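Long-range contact in NAD-dependent epimerase/dehydratase domain-containing protein (Ruegeria pomeroyi DSS-3, PDB 3IUS), which is of unknown function but probably binds NAD(H) or NADP(H) in a Rossmann-type fold of the NAD-dependent epimerase/dehydratase family: residues 182-195 with 260-273. Residues are numbered along the deposited sequence; the frame is centred on the assembly and turned at random.
Sequences RIHVEDIAQVLAAS and IKEELGVRLKYPNY
The carboxylate of D187, in the first turn of helix 185-197, takes two consecutive backbone N-H groups from the loop running past it, one for each oxygen. K269 N reaches D187 OD1 at 2.8 Å, nearly straight and on the syn side, and Y270 N donates to the syn lone pair of D187 OD2 at 3.0 Å. One turn on, Q190 NE2 bridges the two segments: the two N-H groups of this one amide nitrogen serve D187 OD1, through a bent bond, and R267 O, at 165° from above that carbonyl's plane. Y270 lays its CE2 over the centre of the H184 ring, 3.3 Å above the plane, flat rings suiting a face-to-face stack where the loop passes the strand end; its hydroxyl is anchored by E285 O. A chi1 of -172° carries the imidazole toward the loop, and chi2 of 109° sets its face against Y270. Beyond the polar part, branched V191 packs on I260, L264 and V266, backed by F149 of strand 146-155, and small A194 lets L264 and V266 come close. Replacing D187 by alanine would probably leave the amides of K269 and Y270 without their buried acceptor and Q190 freer to turn. Side chains thus supply the hydrogen bonds that fasten this irregular loop onto a Rossmann-type core.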
loop_
_atom_site.group_PDB
_atom_site.type_symbol
_atom_site.label_atom_id
_atom_site.label_comp_id
_atom_site.label_asym_id
_atom_site.label_seq_id
_atom_site.Cartn_x
_atom_site.Cartn_y
_atom_site.Cartn_z
ATOM N N ARG A 182 -2.093 5.877 -8.112
ATOM C CA ARG A 182 -1.084 4.826 -8.142
ATOM C C ARG A 182 0.165 5.203 -7.357
ATOM O O ARG A 182 0.488 6.381 -7.219
ATOM C CB ARG A 182 -0.654 4.546 -9.579
ATOM C CG ARG A 182 -1.748 4.649 -10.612
ATOM C CD ARG A 182 -1.247 4.091 -11.932
ATOM N NE ARG A 182 -0.747 2.729 -11.762
ATOM C CZ ARG A 182 0.166 2.153 -12.540
ATOM N NH1 ARG A 182 0.702 2.813 -13.558
ATOM N NH2 ARG A 182 0.554 0.914 -12.293
ATOM N N ILE A 183 0.890 4.186 -6.900
ATOM C CA ILE A 183 2.194 4.365 -6.273
ATOM C C ILE A 183 3.124 3.191 -6.597
ATOM O O ILE A 183 2.711 2.037 -6.553
ATOM C CB ILE A 183 2.061 4.529 -4.744
ATOM C CG1 ILE A 183 3.401 4.927 -4.119
ATOM C CG2 ILE A 183 1.514 3.251 -4.104
ATOM C CD1 ILE A 183 3.838 6.337 -4.438
ATOM N N HIS A 184 4.370 3.497 -6.943
ATOM C CA HIS A 184 5.369 2.467 -7.210
ATOM C C HIS A 184 5.889 1.921 -5.889
ATOM O O HIS A 184 6.136 2.684 -4.949
ATOM C CB HIS A 184 6.523 3.025 -8.044
ATOM C CG HIS A 184 7.481 1.978 -8.518
ATOM N ND1 HIS A 184 7.575 1.598 -9.840
ATOM C CD2 HIS A 184 8.376 1.218 -7.843
ATOM C CE1 HIS A 184 8.493 0.654 -9.959
ATOM N NE2 HIS A 184 8.993 0.407 -8.762
ATOM N N VAL A 185 6.042 0.603 -5.813
ATOM C CA VAL A 185 6.440 -0.050 -4.567
ATOM C C VAL A 185 7.776 0.466 -4.015
ATOM O O VAL A 185 7.965 0.546 -2.789
ATOM C CB VAL A 185 6.443 -1.596 -4.710
ATOM C CG1 VAL A 185 7.505 -2.054 -5.708
ATOM C CG2 VAL A 185 6.618 -2.265 -3.351
ATOM N N GLU A 186 8.694 0.838 -4.903
ATOM C CA GLU A 186 9.968 1.416 -4.465
ATOM C C GLU A 186 9.769 2.729 -3.711
ATOM O O GLU A 186 10.489 3.023 -2.754
ATOM C CB GLU A 186 10.928 1.610 -5.640
ATOM C CG GLU A 186 11.653 0.336 -6.062
ATOM C CD GLU A 186 12.628 -0.175 -5.007
ATOM O OE1 GLU A 186 13.033 -1.356 -5.090
ATOM O OE2 GLU A 186 12.994 0.599 -4.097
ATOM N N ASP A 187 8.792 3.520 -4.147
ATOM C CA ASP A 187 8.494 4.782 -3.491
ATOM C C ASP A 187 7.811 4.578 -2.142
ATOM O O ASP A 187 8.012 5.360 -1.208
ATOM C CB ASP A 187 7.680 5.692 -4.413
ATOM C CG ASP A 187 8.551 6.392 -5.445
ATOM O OD1 ASP A 187 9.725 6.683 -5.117
ATOM O OD2 ASP A 187 8.078 6.640 -6.576
ATOM N N ILE A 188 7.012 3.525 -2.025
ATOM C CA ILE A 188 6.485 3.171 -0.713
ATOM C C ILE A 188 7.646 2.872 0.237
ATOM O O ILE A 188 7.668 3.330 1.392
ATOM C CB ILE A 188 5.552 1.952 -0.767
ATOM C CG1 ILE A 188 4.390 2.204 -1.735
ATOM C CG2 ILE A 188 5.039 1.637 0.637
ATOM C CD1 ILE A 188 3.535 0.961 -2.027
ATOM N N ALA A 189 8.622 2.114 -0.253
ATOM C CA ALA A 189 9.787 1.758 0.554
ATOM C C ALA A 189 10.524 3.010 1.038
ATOM O O ALA A 189 10.960 3.083 2.189
ATOM C CB ALA A 189 10.722 0.844 -0.229
ATOM N N GLN A 190 10.642 3.998 0.151
ATOM C CA GLN A 190 11.258 5.275 0.485
ATOM C C GLN A 190 10.534 5.960 1.633
ATOM O O GLN A 190 11.154 6.429 2.591
ATOM C CB GLN A 190 11.244 6.211 -0.726
ATOM C CG GLN A 190 12.404 6.038 -1.679
ATOM C CD GLN A 190 12.696 7.315 -2.449
ATOM O OE1 GLN A 190 13.725 7.954 -2.241
ATOM N NE2 GLN A 190 11.779 7.701 -3.326
ATOM N N VAL A 191 9.214 6.033 1.519
ATOM C CA VAL A 191 8.393 6.689 2.530
ATOM C C VAL A 191 8.523 6.010 3.895
ATOM O O VAL A 191 8.746 6.670 4.922
ATOM C CB VAL A 191 6.912 6.739 2.091
ATOM C CG1 VAL A 191 6.015 7.166 3.251
ATOM C CG2 VAL A 191 6.746 7.672 0.893
ATOM N N LEU A 192 8.386 4.689 3.904
ATOM C CA LEU A 192 8.496 3.918 5.138
ATOM C C LEU A 192 9.847 4.152 5.799
ATOM O O LEU A 192 9.930 4.440 7.001
ATOM C CB LEU A 192 8.273 2.428 4.862
ATOM C CG LEU A 192 6.830 2.083 4.486
ATOM C CD1 LEU A 192 6.668 0.589 4.143
ATOM C CD2 LEU A 192 5.884 2.496 5.611
ATOM N N ALA A 193 10.908 4.050 5.005
ATOM C CA ALA A 193 12.249 4.298 5.511
ATOM C C ALA A 193 12.365 5.721 6.059
ATOM O O ALA A 193 12.889 5.929 7.162
ATOM C CB ALA A 193 13.289 4.038 4.423
ATOM N N ALA A 194 11.855 6.696 5.310
ATOM C CA ALA A 194 11.924 8.095 5.741
ATOM C C ALA A 194 11.194 8.319 7.063
ATOM O O ALA A 194 11.685 9.027 7.951
ATOM C CB ALA A 194 11.366 9.019 4.662
ATOM N N SER A 195 10.016 7.715 7.196
ATOM C CA SER A 195 9.224 7.858 8.413
ATOM C C SER A 195 9.935 7.199 9.586
ATOM O O SER A 195 9.988 7.760 10.691
ATOM C CB SER A 195 7.826 7.259 8.225
ATOM O OG SER A 195 7.050 7.387 9.402
ATOM N N ILE A 260 4.386 13.753 2.555
ATOM C CA ILE A 260 5.557 12.882 2.480
ATOM C C ILE A 260 6.755 13.642 1.915
ATOM O O ILE A 260 7.902 13.343 2.244
ATOM C CB ILE A 260 5.299 11.603 1.647
ATOM C CG1 ILE A 260 4.845 11.976 0.241
ATOM C CG2 ILE A 260 4.294 10.683 2.363
ATOM C CD1 ILE A 260 4.675 10.784 -0.707
ATOM N N LYS A 261 6.484 14.634 1.071
ATOM C CA LYS A 261 7.547 15.420 0.459
ATOM C C LYS A 261 8.084 16.445 1.457
ATOM O O LYS A 261 9.280 16.498 1.721
ATOM C CB LYS A 261 7.036 16.126 -0.796
ATOM C CG LYS A 261 6.660 15.186 -1.943
ATOM C CD LYS A 261 5.975 15.969 -3.044
ATOM C CE LYS A 261 5.520 15.088 -4.212
ATOM N NZ LYS A 261 4.600 15.870 -5.080
ATOM N N GLU A 262 7.183 17.240 2.018
ATOM C CA GLU A 262 7.561 18.374 2.859
ATOM C C GLU A 262 7.990 17.987 4.264
ATOM O O GLU A 262 8.856 18.637 4.858
ATOM C CB GLU A 262 6.407 19.378 2.931
ATOM C CG GLU A 262 6.124 20.087 1.618
ATOM C CD GLU A 262 4.849 20.910 1.668
ATOM O OE1 GLU A 262 4.629 21.610 2.675
ATOM O OE2 GLU A 262 4.062 20.847 0.705
ATOM N N GLU A 263 7.379 16.940 4.807
ATOM C CA GLU A 263 7.675 16.536 6.175
ATOM C C GLU A 263 8.738 15.442 6.225
ATOM O O GLU A 263 9.612 15.473 7.083
ATOM C CB GLU A 263 6.401 16.096 6.906
ATOM C CG GLU A 263 5.348 17.194 7.019
ATOM C CD GLU A 263 4.178 16.812 7.913
ATOM O OE1 GLU A 263 4.204 15.714 8.508
ATOM O OE2 GLU A 263 3.224 17.615 8.020
ATOM N N LEU A 264 8.671 14.488 5.296
ATOM C CA LEU A 264 9.581 13.343 5.316
ATOM C C LEU A 264 10.799 13.500 4.410
ATOM O O LEU A 264 11.736 12.709 4.496
ATOM C CB LEU A 264 8.845 12.050 4.942
ATOM C CG LEU A 264 7.676 11.612 5.820
ATOM C CD1 LEU A 264 7.186 10.228 5.408
ATOM C CD2 LEU A 264 8.041 11.650 7.304
ATOM N N GLY A 265 10.771 14.491 3.522
ATOM C CA GLY A 265 11.882 14.727 2.620
ATOM C C GLY A 265 11.948 13.750 1.462
ATOM O O GLY A 265 12.974 13.638 0.787
ATOM N N VAL A 266 10.854 13.036 1.223
ATOM C CA VAL A 266 10.812 12.063 0.138
ATOM C C VAL A 266 10.759 12.733 -1.228
ATOM O O VAL A 266 10.028 13.699 -1.433
ATOM C CB VAL A 266 9.604 11.112 0.282
ATOM C CG1 VAL A 266 9.339 10.375 -1.035
ATOM C CG2 VAL A 266 9.838 10.134 1.422
ATOM N N ARG A 267 11.549 12.211 -2.159
ATOM C CA ARG A 267 11.477 12.638 -3.539
ATOM C C ARG A 267 11.177 11.414 -4.398
ATOM O O ARG A 267 11.988 10.496 -4.497
ATOM C CB ARG A 267 12.777 13.321 -3.974
ATOM C CG ARG A 267 12.706 13.905 -5.366
ATOM C CD ARG A 267 13.765 14.979 -5.624
ATOM N NE ARG A 267 13.438 15.720 -6.840
ATOM C CZ ARG A 267 13.555 15.217 -8.065
ATOM N NH1 ARG A 267 13.223 15.947 -9.120
ATOM N NH2 ARG A 267 14.014 13.985 -8.235
ATOM N N LEU A 268 9.993 11.405 -5.000
ATOM C CA LEU A 268 9.523 10.254 -5.760
ATOM C C LEU A 268 10.477 9.832 -6.877
ATOM O O LEU A 268 10.924 10.658 -7.676
ATOM C CB LEU A 268 8.141 10.535 -6.347
ATOM C CG LEU A 268 6.993 10.856 -5.390
ATOM C CD1 LEU A 268 5.703 11.059 -6.198
ATOM C CD2 LEU A 268 6.835 9.753 -4.346
ATOM N N LYS A 269 10.781 8.539 -6.916
ATOM C CA LYS A 269 11.576 7.954 -7.993
ATOM C C LYS A 269 10.726 7.877 -9.246
ATOM O O LYS A 269 11.227 8.011 -10.365
ATOM C CB LYS A 269 12.029 6.538 -7.629
ATOM C CG LYS A 269 13.046 6.441 -6.508
ATOM C CD LYS A 269 13.265 4.980 -6.119
ATOM C CE LYS A 269 14.572 4.781 -5.360
ATOM N NZ LYS A 269 14.561 5.401 -4.003
ATOM N N TYR A 270 9.437 7.636 -9.053
ATOM C CA TYR A 270 8.515 7.498 -10.175
ATOM C C TYR A 270 7.288 8.379 -9.955
ATOM O O TYR A 270 6.255 7.913 -9.486
ATOM C CB TYR A 270 8.105 6.035 -10.370
ATOM C CG TYR A 270 9.274 5.077 -10.457
ATOM C CD1 TYR A 270 10.046 4.995 -11.611
ATOM C CD2 TYR A 270 9.595 4.243 -9.396
ATOM C CE1 TYR A 270 11.119 4.118 -11.697
ATOM C CE2 TYR A 270 10.667 3.362 -9.473
ATOM C CZ TYR A 270 11.420 3.301 -10.627
ATOM O OH TYR A 270 12.481 2.424 -10.703
ATOM N N PRO A 271 7.404 9.670 -10.296
ATOM C CA PRO A 271 6.351 10.670 -10.069
ATOM C C PRO A 271 5.057 10.387 -10.821
ATOM O O PRO A 271 4.003 10.882 -10.432
ATOM C CB PRO A 271 6.989 11.968 -10.592
ATOM C CG PRO A 271 8.095 11.502 -11.488
ATOM C CD PRO A 271 8.630 10.296 -10.809
ATOM N N ASN A 272 5.138 9.597 -11.887
ATOM C CA ASN A 272 3.956 9.278 -12.676
ATOM C C ASN A 272 4.070 7.922 -13.359
ATOM O O ASN A 272 5.153 7.332 -13.410
ATOM C CB ASN A 272 3.646 10.391 -13.694
ATOM C CG ASN A 272 4.698 10.509 -14.788
ATOM O OD1 ASN A 272 4.764 9.677 -15.705
ATOM N ND2 ASN A 272 5.508 11.564 -14.722
ATOM N N TYR A 273 2.939 7.438 -13.872
ATOM C CA TYR A 273 2.837 6.093 -14.436
ATOM C C TYR A 273 3.675 5.925 -15.695
ATOM O O TYR A 273 4.116 4.821 -16.001
ATOM C CB TYR A 273 1.374 5.725 -14.735
ATOM C CG TYR A 273 0.800 6.420 -15.945
ATOM C CD1 TYR A 273 0.687 5.764 -17.165
ATOM C CD2 TYR A 273 0.369 7.732 -15.872
ATOM C CE1 TYR A 273 0.166 6.405 -18.271
ATOM C CE2 TYR A 273 -0.148 8.377 -16.967
ATOM C CZ TYR A 273 -0.248 7.710 -18.165
ATOM O OH TYR A 273 -0.763 8.369 -19.249
HETATM O O HOH W 1 5.463 6.125 -7.207
HETATM O O HOH W 2 13.833 10.638 -1.389
#